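Local coordinates for antifreeze protein (PDB 6EIO) that binds ice, apparently through two faces of its beta-solenoid, and is probably able to restrain the growth of ice crystals, at residues 16-21 / 116-121; 48-53 / 222-227; 28-33 / 91-96; 132-137 / 159-164. All coordinates share one frame; numbering follows the deposited sequence. Where two conformers were deposited one is given.

Contact 1 of 4, residues 16-21 / 116-121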
loop_
_atom_site.group_PDB
_atom_site.type_symbol
_atom_site.label_atom_id
_atom_site.label_comp_id
_atom_site.label_asym_id
_atom_site.label_seq_id
_atom_site.Cartn_x
_atom_site.Cartn_y
_atom_site.Cartn_z
ATOM N N THR A 16 -22.788 -2.217 -9.912
ATOM C CA THR A 16 -22.087 -1.487 -8.858
ATOM C C THR A 16 -21.772 -0.066 -9.293
ATOM O O THR A 16 -20.913 0.155 -10.149
ATOM C CB THR A 16 -20.769 -2.177 -8.489
ATOM O OG1 THR A 16 -21.028 -3.538 -8.128
ATOM C CG2 THR A 16 -20.088 -1.460 -7.326
ATOM N N VAL A 17 -22.454 0.898 -8.685
ATOM C CA VAL A 17 -22.371 2.292 -9.100
ATOM C C VAL A 17 -21.774 3.122 -7.962
ATOM O O VAL A 17 -22.340 3.184 -6.865
ATOM C CB VAL A 17 -23.738 2.840 -9.534
ATOM C CG1 VAL A 17 -23.604 4.256 -9.970
ATOM C CG2 VAL A 17 -24.337 1.986 -10.664
ATOM N N ILE A 18 -20.663 3.789 -8.243
ATOM C CA ILE A 18 -19.881 4.534 -7.249
ATOM C C ILE A 18 -20.291 6.006 -7.286
ATOM O O ILE A 18 -20.057 6.667 -8.311
ATOM C CB ILE A 18 -18.374 4.402 -7.553
ATOM C CG1 ILE A 18 -17.931 2.932 -7.572
ATOM C CG2 ILE A 18 -17.536 5.226 -6.580
ATOM C CD1 ILE A 18 -18.020 2.248 -6.233
ATOM N N PRO A 19 -20.877 6.574 -6.212
ATOM C CA PRO A 19 -21.231 7.999 -6.239
ATOM C C PRO A 19 -19.983 8.855 -6.063
ATOM O O PRO A 19 -18.895 8.367 -5.752
ATOM C CB PRO A 19 -22.197 8.164 -5.062
ATOM C CG PRO A 19 -21.726 7.158 -4.085
ATOM C CD PRO A 19 -21.234 5.966 -4.914
ATOM N N LEU A 20 -20.154 10.158 -6.285
ATOM C CA LEU A 20 -19.069 11.121 -6.175
ATOM C C LEU A 20 -19.155 11.827 -4.826
ATOM O O LEU A 20 -20.134 12.518 -4.531
ATOM C CB LEU A 20 -19.121 12.121 -7.321
ATOM C CG LEU A 20 -17.945 13.087 -7.384
ATOM C CD1 LEU A 20 -16.590 12.366 -7.391
ATOM C CD2 LEU A 20 -18.098 13.946 -8.631
ATOM N N GLN A 21 -18.123 11.648 -4.011
ATOM C CA GLN A 21 -18.072 12.210 -2.673
ATOM C C GLN A 21 -17.714 13.691 -2.700
ATOM O O GLN A 21 -17.017 14.178 -3.590
ATOM C CB GLN A 21 -17.047 11.439 -1.830
ATOM C CG GLN A 21 -17.454 9.989 -1.636
ATOM C CD GLN A 21 -16.437 9.190 -0.849
ATOM O OE1 GLN A 21 -15.931 9.654 0.170
ATOM N NE2 GLN A 21 -16.165 7.975 -1.298
ATOM N N THR A 116 -13.982 2.199 -11.388
ATOM C CA THR A 116 -13.313 3.463 -11.171
ATOM C C THR A 116 -13.709 4.011 -9.812
ATOM O O THR A 116 -14.886 4.109 -9.478
ATOM C CB THR A 116 -13.666 4.472 -12.241
ATOM O OG1 THR A 116 -12.943 4.122 -13.409
ATOM C CG2 THR A 116 -13.262 5.872 -11.799
ATOM N N LEU A 117 -12.716 4.351 -9.035
ATOM C CA LEU A 117 -12.889 4.980 -7.733
ATOM C C LEU A 117 -12.464 6.436 -7.845
ATOM O O LEU A 117 -11.316 6.735 -8.187
ATOM C CB LEU A 117 -12.078 4.252 -6.665
ATOM C CG LEU A 117 -12.389 2.770 -6.500
ATOM C CD1 LEU A 117 -11.566 2.181 -5.367
ATOM C CD2 LEU A 117 -13.879 2.547 -6.267
ATOM N N THR A 118 -13.390 7.333 -7.544
ATOM C CA THR A 118 -13.143 8.759 -7.467
ATOM C C THR A 118 -12.716 9.128 -6.042
ATOM O O THR A 118 -12.710 8.289 -5.135
ATOM C CB THR A 118 -14.401 9.497 -7.953
ATOM O OG1 THR A 118 -15.557 8.939 -7.314
ATOM C CG2 THR A 118 -14.579 9.329 -9.465
ATOM N N PRO A 119 -12.276 10.375 -5.814
ATOM C CA PRO A 119 -11.634 10.692 -4.528
ATOM C C PRO A 119 -12.572 10.525 -3.346
ATOM O O PRO A 119 -13.780 10.761 -3.437
ATOM C CB PRO A 119 -11.206 12.149 -4.700
ATOM C CG PRO A 119 -10.979 12.276 -6.192
ATOM C CD PRO A 119 -12.114 11.479 -6.780
ATOM N N GLY A 120 -11.990 10.163 -2.209
ATOM C CA GLY A 120 -12.734 10.101 -0.963
ATOM C C GLY A 120 -12.377 8.886 -0.142
ATOM O O GLY A 120 -11.235 8.399 -0.187
ATOM N N LEU A 121 -13.355 8.439 0.644
ATOM C CA LEU A 121 -13.202 7.425 1.675
ATOM C C LEU A 121 -14.089 6.238 1.324
ATOM O O LEU A 121 -15.291 6.409 1.047
ATOM C CB LEU A 121 -13.632 8.015 3.022
ATOM C CG LEU A 121 -13.502 7.093 4.238
ATOM C CD1 LEU A 121 -12.075 6.638 4.466
ATOM C CD2 LEU A 121 -14.044 7.804 5.468
HETATM O O HOH W 1 -15.903 9.939 -4.834
HETATM O O HOH W 2 -14.523 13.324 -4.433
#
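Gln21 and Gly120 bring the two backbones to a CA-CA distance of 6.0 Å, and the run from Ile18 to Gln21 is turned 43° from the run 116-121. In the beta-solenoid of this ice-binding family, 116-121 forms the corner between strand 116-117 and strand 120-124, and the irregular N-terminal segment 16-21 packs against it. The link is made chiefly by the Gln21 amide, which engages both backbone groups of one residue. OE1 takes the N-H of Leu121 at 2.9 Å in an almost straight bond (176°), while NE2 gives a more bent bond of 3.0 Å to Leu121 O. With CG opposite the carbonyl carbon (chi1 -64°) and the chain extended beyond it, the amide is carried to the backbone of Leu121. Gln21 OE1 also lies 3.4 Å from Gly120 CA, where a beta carbon would collide with it; the backbone angles of Gly120 by themselves call for glycine too. With an alanine in place of Gln21, both amide bonds would go, and the N-H of Leu121 would probably lose its acceptor while a gap opened beside Gly120. Farther toward the N terminus, Ile18 and Leu20 make aliphatic contacts, partly against oxygens. Ile18 lays CG1 over Thr116 O and sends CD1 to within 4.2 Å of Leu117 CD2. Leu20 meets Thr118 at about a right angle, Leu20 CD1 lying 3.6 Å from Thr118 OG1. Two waters join in: one donates to Gln21 O and Pro119 O, and the other accepts from Gln21 N, donates to Pro119 O and bonds Thr118 OG1 at 2.7 Å.

Contact 2 of 4, residues 48-53 / 222-227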
loop_
_atom_site.group_PDB
_atom_site.type_symbol
_atom_site.label_atom_id
_atom_site.label_comp_id
_atom_site.label_asym_id
_atom_site.label_seq_id
_atom_site.Cartn_x
_atom_site.Cartn_y
_atom_site.Cartn_z
ATOM N N GLY A 48 14.853 -14.644 -5.199
ATOM C CA GLY A 48 15.162 -14.147 -6.522
ATOM C C GLY A 48 15.448 -12.649 -6.614
ATOM O O GLY A 48 15.672 -11.967 -5.630
ATOM N N ALA A 49 15.533 -12.125 -7.852
ATOM C CA ALA A 49 16.145 -10.809 -8.151
ATOM C C ALA A 49 15.241 -9.586 -7.905
ATOM O O ALA A 49 15.142 -8.675 -8.739
ATOM C CB ALA A 49 16.646 -10.778 -9.599
ATOM N N THR A 50 14.566 -9.580 -6.768
ATOM C CA THR A 50 13.823 -8.421 -6.327
ATOM C C THR A 50 14.727 -7.203 -6.298
ATOM O O THR A 50 15.905 -7.294 -5.946
ATOM C CB THR A 50 13.271 -8.710 -4.935
ATOM O OG1 THR A 50 12.265 -9.719 -5.084
ATOM C CG2 THR A 50 12.672 -7.482 -4.235
ATOM N N ASN A 51 14.160 -6.058 -6.666
ATOM C CA ASN A 51 14.866 -4.794 -6.555
ATOM C C ASN A 51 13.954 -3.815 -5.832
ATOM O O ASN A 51 12.813 -3.611 -6.247
ATOM C CB ASN A 51 15.259 -4.251 -7.930
ATOM C CG ASN A 51 16.270 -3.124 -7.825
ATOM O OD1 ASN A 51 17.477 -3.368 -7.790
ATOM N ND2 ASN A 51 15.796 -1.894 -7.786
ATOM N N ILE A 52 14.484 -3.200 -4.781
ATOM C CA ILE A 52 13.795 -2.147 -4.032
ATOM C C ILE A 52 14.561 -0.853 -4.234
ATOM O O ILE A 52 15.761 -0.802 -3.963
ATOM C CB ILE A 52 13.725 -2.489 -2.530
ATOM C CG1 ILE A 52 12.905 -3.755 -2.285
ATOM C CG2 ILE A 52 13.165 -1.310 -1.750
ATOM C CD1 ILE A 52 13.089 -4.337 -0.892
ATOM N N THR A 53 13.867 0.196 -4.678
ATOM C CA THR A 53 14.443 1.543 -4.717
ATOM C C THR A 53 13.709 2.335 -3.642
ATOM O O THR A 53 12.549 2.718 -3.809
ATOM C CB THR A 53 14.323 2.222 -6.085
ATOM O OG1 THR A 53 14.837 1.363 -7.110
ATOM C CG2 THR A 53 15.151 3.502 -6.092
ATOM N N GLU A 222 9.051 -12.129 -4.026
ATOM C CA GLU A 222 9.656 -13.023 -5.010
ATOM C C GLU A 222 9.777 -12.262 -6.332
ATOM O O GLU A 222 8.786 -11.945 -6.983
ATOM C CB GLU A 222 8.840 -14.307 -5.155
ATOM C CG GLU A 222 9.489 -15.277 -6.127
ATOM C CD GLU A 222 9.033 -16.734 -6.032
ATOM O OE1 GLU A 222 8.169 -17.060 -5.205
ATOM O OE2 GLU A 222 9.586 -17.531 -6.821
ATOM N N GLY A 223 11.010 -11.945 -6.720
ATOM C CA GLY A 223 11.241 -11.288 -7.996
ATOM C C GLY A 223 10.426 -10.032 -8.232
ATOM O O GLY A 223 9.909 -9.830 -9.334
ATOM N N ASN A 224 10.330 -9.159 -7.233
ATOM C CA ASN A 224 9.474 -7.990 -7.337
ATOM C C ASN A 224 10.252 -6.724 -7.669
ATOM O O ASN A 224 11.462 -6.638 -7.460
ATOM C CB ASN A 224 8.724 -7.774 -6.017
ATOM C CG ASN A 224 7.923 -8.983 -5.636
ATOM O OD1 ASN A 224 8.144 -9.584 -4.580
ATOM N ND2 ASN A 224 6.999 -9.359 -6.518
ATOM N N THR A 225 9.522 -5.710 -8.138
ATOM C CA THR A 225 10.070 -4.370 -8.292
ATOM C C THR A 225 9.286 -3.423 -7.398
ATOM O O THR A 225 8.071 -3.293 -7.546
ATOM C CB THR A 225 9.970 -3.894 -9.738
ATOM O OG1 THR A 225 10.627 -4.854 -10.551
ATOM C CG2 THR A 225 10.593 -2.503 -9.910
ATOM N N PHE A 226 9.993 -2.748 -6.492
ATOM C CA PHE A 226 9.403 -1.739 -5.614
ATOM C C PHE A 226 10.050 -0.392 -5.901
ATOM O O PHE A 226 11.284 -0.285 -5.899
ATOM C CB PHE A 226 9.680 -2.075 -4.134
ATOM C CG PHE A 226 8.996 -3.311 -3.634
ATOM C CD1 PHE A 226 9.602 -4.557 -3.729
ATOM C CD2 PHE A 226 7.747 -3.209 -3.037
ATOM C CE1 PHE A 226 8.954 -5.692 -3.238
ATOM C CE2 PHE A 226 7.085 -4.336 -2.578
ATOM C CZ PHE A 226 7.678 -5.578 -2.680
ATOM N N VAL A 227 9.225 0.627 -6.112
ATOM C CA VAL A 227 9.680 2.010 -6.158
ATOM C C VAL A 227 8.702 2.843 -5.349
ATOM O O VAL A 227 7.533 2.484 -5.190
ATOM C CB VAL A 227 9.770 2.581 -7.593
ATOM C CG1 VAL A 227 10.741 1.765 -8.449
ATOM C CG2 VAL A 227 8.388 2.678 -8.255
HETATM O O HOH W 3 12.812 -7.973 -9.865
HETATM O O HOH W 4 13.266 -0.694 -7.915
#
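Neighbouring coils of the beta-solenoid pair here in parallel, Asn51 beside Thr225 and Ile52 beside Phe226, with the axes of strands 51-53 and 225-227 4.8 Å apart and only 2° from parallel. Asn51 N binds Asn224 O, Asn51 O accepts from Phe226 N, and Thr53 N binds Phe226 O, so the bonds alternate between the two strands. Ahead of the strands, Thr50 prolongs the pairing with its side chain: OG1 stands opposite the carbonyl carbon (chi1 -69°) and accepts the Asn224 N-H at 2.9 Å, with Asn46 OD1 as its other partner. A valine in its place would probably leave both the Asn224 N-H and Asn46 OD1 without a mate. On the inner face Ile52 and Phe226 run alongside one another, with Ile52 CG1 3.7 Å from Phe226 CD1. Thr50 CG2 comes to the edge of the same ring, 4.2 Å from Phe226 CE1, and Phe202 meets the ring edge-to-face. Asn51, Thr53, Thr225 and Val227 occupy the other face. There a water accepts from Asn51 ND2 at 2.8 Å, donates to Phe226 O and bonds Thr53 OG1 at 2.7 Å.

Contact 3 of 4, residues 28-33 / 91-96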
loop_
_atom_site.group_PDB
_atom_site.type_symbol
_atom_site.label_atom_id
_atom_site.label_comp_id
_atom_site.label_asym_id
_atom_site.label_seq_id
_atom_site.Cartn_x
_atom_site.Cartn_y
_atom_site.Cartn_z
ATOM N N ILE A 28 -2.783 11.125 4.733
ATOM C CA ILE A 28 -2.453 10.363 5.935
ATOM C C ILE A 28 -0.959 10.529 6.192
ATOM O O ILE A 28 -0.126 10.047 5.415
ATOM C CB ILE A 28 -2.829 8.888 5.792
ATOM C CG1 ILE A 28 -4.343 8.786 5.657
ATOM C CG2 ILE A 28 -2.326 8.072 6.995
ATOM C CD1 ILE A 28 -4.817 7.426 5.270
ATOM N N THR A 29 -0.604 11.209 7.275
ATOM C CA THR A 29 0.794 11.397 7.643
ATOM C C THR A 29 1.438 10.043 7.911
ATOM O O THR A 29 0.941 9.295 8.762
ATOM C CB THR A 29 0.819 12.242 8.925
ATOM O OG1 THR A 29 0.335 13.553 8.640
ATOM C CG2 THR A 29 2.222 12.359 9.476
ATOM N N LEU A 30 2.545 9.750 7.232
ATOM C CA LEU A 30 3.313 8.531 7.440
ATOM C C LEU A 30 4.542 8.762 8.300
ATOM O O LEU A 30 5.237 7.798 8.649
ATOM C CB LEU A 30 3.744 7.933 6.094
ATOM C CG LEU A 30 2.598 7.611 5.141
ATOM C CD1 LEU A 30 3.173 7.104 3.823
ATOM C CD2 LEU A 30 1.596 6.614 5.715
ATOM N N GLY A 31 4.824 10.008 8.649
ATOM C CA GLY A 31 5.951 10.266 9.513
ATOM C C GLY A 31 7.245 9.705 8.948
ATOM O O GLY A 31 7.576 9.866 7.761
ATOM N N SER A 32 7.995 9.043 9.826
ATOM C CA SER A 32 9.301 8.523 9.460
ATOM C C SER A 32 9.228 7.319 8.517
ATOM O O SER A 32 10.279 6.824 8.102
ATOM C CB SER A 32 10.081 8.209 10.743
ATOM O OG SER A 32 9.393 7.261 11.523
ATOM N N ALA A 33 8.031 6.865 8.141
ATOM C CA ALA A 33 7.908 5.844 7.119
ATOM C C ALA A 33 7.977 6.403 5.710
ATOM O O ALA A 33 8.029 5.604 4.776
ATOM C CB ALA A 33 6.623 5.035 7.297
ATOM N N THR A 91 1.954 2.690 12.965
ATOM C CA THR A 91 0.808 2.473 13.849
ATOM C C THR A 91 -0.091 3.700 13.867
ATOM O O THR A 91 -1.313 3.594 13.718
ATOM C CB THR A 91 1.302 2.107 15.239
ATOM O OG1 THR A 91 1.952 0.840 15.137
ATOM C CG2 THR A 91 0.139 2.049 16.248
ATOM N N THR A 92 0.509 4.886 14.007
ATOM C CA THR A 92 -0.277 6.117 13.973
ATOM C C THR A 92 -1.058 6.233 12.665
ATOM O O THR A 92 -2.255 6.547 12.660
ATOM C CB THR A 92 0.667 7.311 14.166
ATOM O OG1 THR A 92 1.268 7.189 15.452
ATOM C CG2 THR A 92 -0.055 8.653 14.017
ATOM N N ALA A 93 -0.387 5.990 11.538
ATOM C CA ALA A 93 -1.028 6.122 10.236
ATOM C C ALA A 93 -2.152 5.101 10.056
ATOM O O ALA A 93 -3.219 5.424 9.525
ATOM C CB ALA A 93 0.007 5.954 9.127
ATOM N N TYR A 94 -1.906 3.857 10.477
ATOM C CA TYR A 94 -2.924 2.820 10.408
ATOM C C TYR A 94 -4.168 3.230 11.194
ATOM O O TYR A 94 -5.298 3.113 10.717
ATOM C CB TYR A 94 -2.324 1.537 10.982
ATOM C CG TYR A 94 -3.273 0.360 11.035
ATOM C CD1 TYR A 94 -4.175 0.209 12.091
ATOM C CD2 TYR A 94 -3.256 -0.619 10.043
ATOM C CE1 TYR A 94 -5.020 -0.889 12.157
ATOM C CE2 TYR A 94 -4.104 -1.713 10.104
ATOM C CZ TYR A 94 -4.984 -1.849 11.157
ATOM O OH TYR A 94 -5.800 -2.941 11.183
ATOM N N ASN A 95 -3.958 3.696 12.425
ATOM C CA ASN A 95 -5.086 4.066 13.271
ATOM C C ASN A 95 -5.821 5.276 12.699
ATOM O O ASN A 95 -7.060 5.339 12.760
ATOM C CB ASN A 95 -4.608 4.344 14.695
ATOM C CG ASN A 95 -4.150 3.110 15.451
ATOM O OD1 ASN A 95 -3.339 3.227 16.403
ATOM N ND2 ASN A 95 -4.658 1.958 15.099
ATOM N N ASP A 96 -5.085 6.245 12.151
ATOM C CA ASP A 96 -5.695 7.399 11.493
ATOM C C ASP A 96 -6.584 6.931 10.348
ATOM O O ASP A 96 -7.776 7.250 10.275
ATOM C CB ASP A 96 -4.540 8.308 11.013
ATOM C CG ASP A 96 -4.963 9.510 10.186
ATOM O OD1 ASP A 96 -6.149 9.863 10.177
ATOM O OD2 ASP A 96 -4.078 10.081 9.512
HETATM O O HOH W 5 -1.429 9.530 10.387
HETATM O O HOH W 6 -2.759 12.408 8.900
#
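Ala93 presents its methyl group to three residues in succession: CB is 3.5 Å from Thr29 O, 3.8 Å from Ile28 CG2 and 3.8 Å from Leu30 CD2. The small side chain lets the extended loop lie close on the helix, with the CA atoms of Leu30 and Ala93 5.7 Å apart. One turn further along, Asp96 passes Ile28 in the opposite direction, Asp96 OD2 coming within 3.7 Å of Ile28 CG2. This carboxylate has CG opposite its own backbone N (chi1 175°), which turns it toward the loop, where two waters join it to the Thr29 backbone. One donates to OD2 at 2.8 Å and also to Thr29 O; the other donates to OD2 at 2.7 Å and accepts from Thr29 N. The polar groups are thus joined through water, and the direct contacts are van der Waals, with Ala93 CB against Ile28 and Leu30 the apolar part. In the next shell, Arg100 forms a salt bridge to Asp96 OD1 and probably fixes how the carboxylate is turned. Leu30 and Ala93 also rest on Ile195, so the loop touches both the helix and solenoid strand 193-196. Here the N-terminal loop packs against the long helix lying beside the beta-solenoid, a helix characteristic of this ice-binding fold.

Contact 4 of 4, residues 132-137 / 159-164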
loop_
_atom_site.group_PDB
_atom_site.type_symbol
_atom_site.label_atom_id
_atom_site.label_comp_id
_atom_site.label_asym_id
_atom_site.label_seq_id
_atom_site.Cartn_x
_atom_site.Cartn_y
_atom_site.Cartn_z
ATOM N N SER A 132 -10.803 -9.736 -11.376
ATOM C CA SER A 132 -10.957 -9.712 -12.815
ATOM C C SER A 132 -10.842 -8.252 -13.160
ATOM O O SER A 132 -11.370 -7.406 -12.444
ATOM C CB SER A 132 -12.338 -10.206 -13.248
ATOM O OG SER A 132 -13.334 -9.398 -12.646
ATOM N N GLY A 133 -10.117 -7.956 -14.205
ATOM C CA GLY A 133 -9.934 -6.566 -14.501
ATOM C C GLY A 133 -9.197 -5.726 -13.470
ATOM O O GLY A 133 -8.768 -6.134 -12.375
ATOM N N ASP A 134 -9.057 -4.488 -13.886
ATOM C CA ASP A 134 -8.168 -3.552 -13.216
ATOM C C ASP A 134 -9.005 -2.555 -12.427
ATOM O O ASP A 134 -10.160 -2.317 -12.752
ATOM C CB ASP A 134 -7.332 -2.804 -14.245
ATOM C CG ASP A 134 -6.538 -3.748 -15.124
ATOM O OD1 ASP A 134 -5.942 -4.693 -14.576
ATOM O OD2 ASP A 134 -6.521 -3.541 -16.361
ATOM N N VAL A 135 -8.430 -1.957 -11.391
ATOM C CA VAL A 135 -9.105 -0.892 -10.663
ATOM C C VAL A 135 -8.438 0.426 -11.029
ATOM O O VAL A 135 -7.209 0.517 -11.070
ATOM C CB VAL A 135 -9.149 -1.157 -9.141
ATOM C CG1 VAL A 135 -7.724 -1.229 -8.528
ATOM C CG2 VAL A 135 -10.037 -0.103 -8.441
ATOM N N THR A 136 -9.255 1.439 -11.309
ATOM C CA THR A 136 -8.756 2.749 -11.706
ATOM C C THR A 136 -9.101 3.773 -10.639
ATOM O O THR A 136 -10.255 3.868 -10.220
ATOM C CB THR A 136 -9.362 3.169 -13.049
ATOM O OG1 THR A 136 -8.991 2.218 -14.044
ATOM C CG2 THR A 136 -8.867 4.528 -13.479
ATOM N N PHE A 137 -8.098 4.528 -10.209
ATOM C CA PHE A 137 -8.301 5.690 -9.353
ATOM C C PHE A 137 -8.293 6.916 -10.252
ATOM O O PHE A 137 -7.324 7.137 -10.979
ATOM C CB PHE A 137 -7.193 5.770 -8.305
ATOM C CG PHE A 137 -7.327 4.691 -7.266
ATOM C CD1 PHE A 137 -6.832 3.415 -7.466
ATOM C CD2 PHE A 137 -7.969 4.951 -6.085
ATOM C CE1 PHE A 137 -7.025 2.437 -6.512
ATOM C CE2 PHE A 137 -8.132 3.977 -5.128
ATOM C CZ PHE A 137 -7.664 2.709 -5.341
ATOM N N PRO A 159 -3.342 -12.966 -10.513
ATOM C CA PRO A 159 -2.218 -12.610 -11.387
ATOM C C PRO A 159 -2.561 -11.536 -12.408
ATOM O O PRO A 159 -3.634 -11.537 -13.025
ATOM C CB PRO A 159 -1.871 -13.946 -12.050
ATOM C CG PRO A 159 -2.180 -14.958 -10.978
ATOM C CD PRO A 159 -3.480 -14.436 -10.391
ATOM N N GLY A 160 -1.607 -10.633 -12.618
ATOM C CA GLY A 160 -1.674 -9.697 -13.719
ATOM C C GLY A 160 -2.619 -8.533 -13.553
ATOM O O GLY A 160 -2.773 -7.760 -14.496
ATOM N N ARG A 161 -3.238 -8.382 -12.376
ATOM C CA ARG A 161 -4.154 -7.274 -12.120
ATOM C C ARG A 161 -3.377 -5.967 -12.002
ATOM O O ARG A 161 -2.194 -5.953 -11.639
ATOM C CB ARG A 161 -4.910 -7.453 -10.788
ATOM C CG ARG A 161 -5.739 -8.718 -10.619
ATOM C CD ARG A 161 -6.671 -8.998 -11.782
ATOM N NE ARG A 161 -5.997 -9.782 -12.822
ATOM C CZ ARG A 161 -6.140 -9.608 -14.126
ATOM N NH1 ARG A 161 -6.950 -8.676 -14.613
ATOM N NH2 ARG A 161 -5.462 -10.391 -14.953
ATOM N N LYS A 162 -4.072 -4.849 -12.254
ATOM C CA LYS A 162 -3.420 -3.551 -12.202
ATOM C C LYS A 162 -4.247 -2.559 -11.403
ATOM O O LYS A 162 -5.480 -2.550 -11.460
ATOM C CB LYS A 162 -3.200 -2.968 -13.597
ATOM C CG LYS A 162 -2.533 -3.958 -14.564
ATOM C CD LYS A 162 -2.562 -3.485 -15.999
ATOM C CE LYS A 162 -2.091 -4.585 -16.948
ATOM N NZ LYS A 162 -2.273 -4.170 -18.363
ATOM N N VAL A 163 -3.528 -1.674 -10.701
ATOM C CA VAL A 163 -4.049 -0.408 -10.203
ATOM C C VAL A 163 -3.619 0.665 -11.192
ATOM O O VAL A 163 -2.417 0.871 -11.405
ATOM C CB VAL A 163 -3.531 -0.085 -8.793
ATOM C CG1 VAL A 163 -4.050 1.283 -8.364
ATOM C CG2 VAL A 163 -3.959 -1.172 -7.807
ATOM N N LEU A 164 -4.602 1.318 -11.797
ATOM C CA LEU A 164 -4.386 2.322 -12.820
ATOM C C LEU A 164 -4.747 3.704 -12.278
ATOM O O LEU A 164 -5.590 3.837 -11.389
ATOM C CB LEU A 164 -5.235 1.999 -14.059
ATOM C CG LEU A 164 -4.952 0.630 -14.675
ATOM C CD1 LEU A 164 -5.939 0.348 -15.799
ATOM C CD2 LEU A 164 -3.515 0.524 -15.179
HETATM O O HOH W 7 -5.047 -3.883 -18.574
HETATM O O HOH W 8 -4.855 -6.671 -16.110
#
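Asp134 and Lys162 extend in the same direction from adjacent coils of the solenoid, and Leu164 slants across Asp134, Leu164 CD1 lying 3.8 Å from Asp134 CB. OD1 of the carboxylate reaches the backbone at the start of 160-164: it takes a weak bond from Lys162 N (3.0 Å, bent to 125°), and a water donates to OD1 and to Gly160 O. A second water accepts from Lys162 NZ at 2.8 Å and donates to Asp134 OD2, joining the two charges without direct contact. Arg161 bends back at chi2 and chi3 (-50° and 88°), and in the conformer given its NE and NH2 both donate to Pro159 O. Beyond this loop the strands pair in parallel, Val135 N to Lys162 O and Leu164 N to Val135 O. Inside the coil, in the conformer given, Val135 CG1 lies beside Val163 CG2 at 3.8 Å. Val163 CG1 meets the Phe137 ring at CD1 (3.6 Å), and Phe147 meets that ring edge-to-face. The far side carries Thr136 OG1 against Leu164 CB. Apolar packing fills the interior side, while at the loop end the water-linked Lys162 and Arg161, whose NH1 is 4.1 Å from Asp134 OD1 with no N-H pointing at it, would be expected to favour the ionised form of Asp134.

From the N terminus, segment 16-21 opens contact 1, which closes at 116-121 after the chain has passed through 28-33, 48-53 and the helix, joining the N-terminal segment to a solenoid corner. Contact 3, from 28-33 to 91-96, lies wholly within that span and ties the N-terminal loop to the helix. Contact 2 pairs strand 51-53 with strand 225-227, closing only at 222-227, so it crosses both contact 1 and contact 3. Contact 4 opens after contact 1 has closed, lies within the span of contact 2 and pairs strand 135-138 with strand 163-166. Contacts 1 and 4 touch, Leu117 packing on Val135 and Phe137, whereas the centres of contacts 1 and 2 are about 32 Å apart.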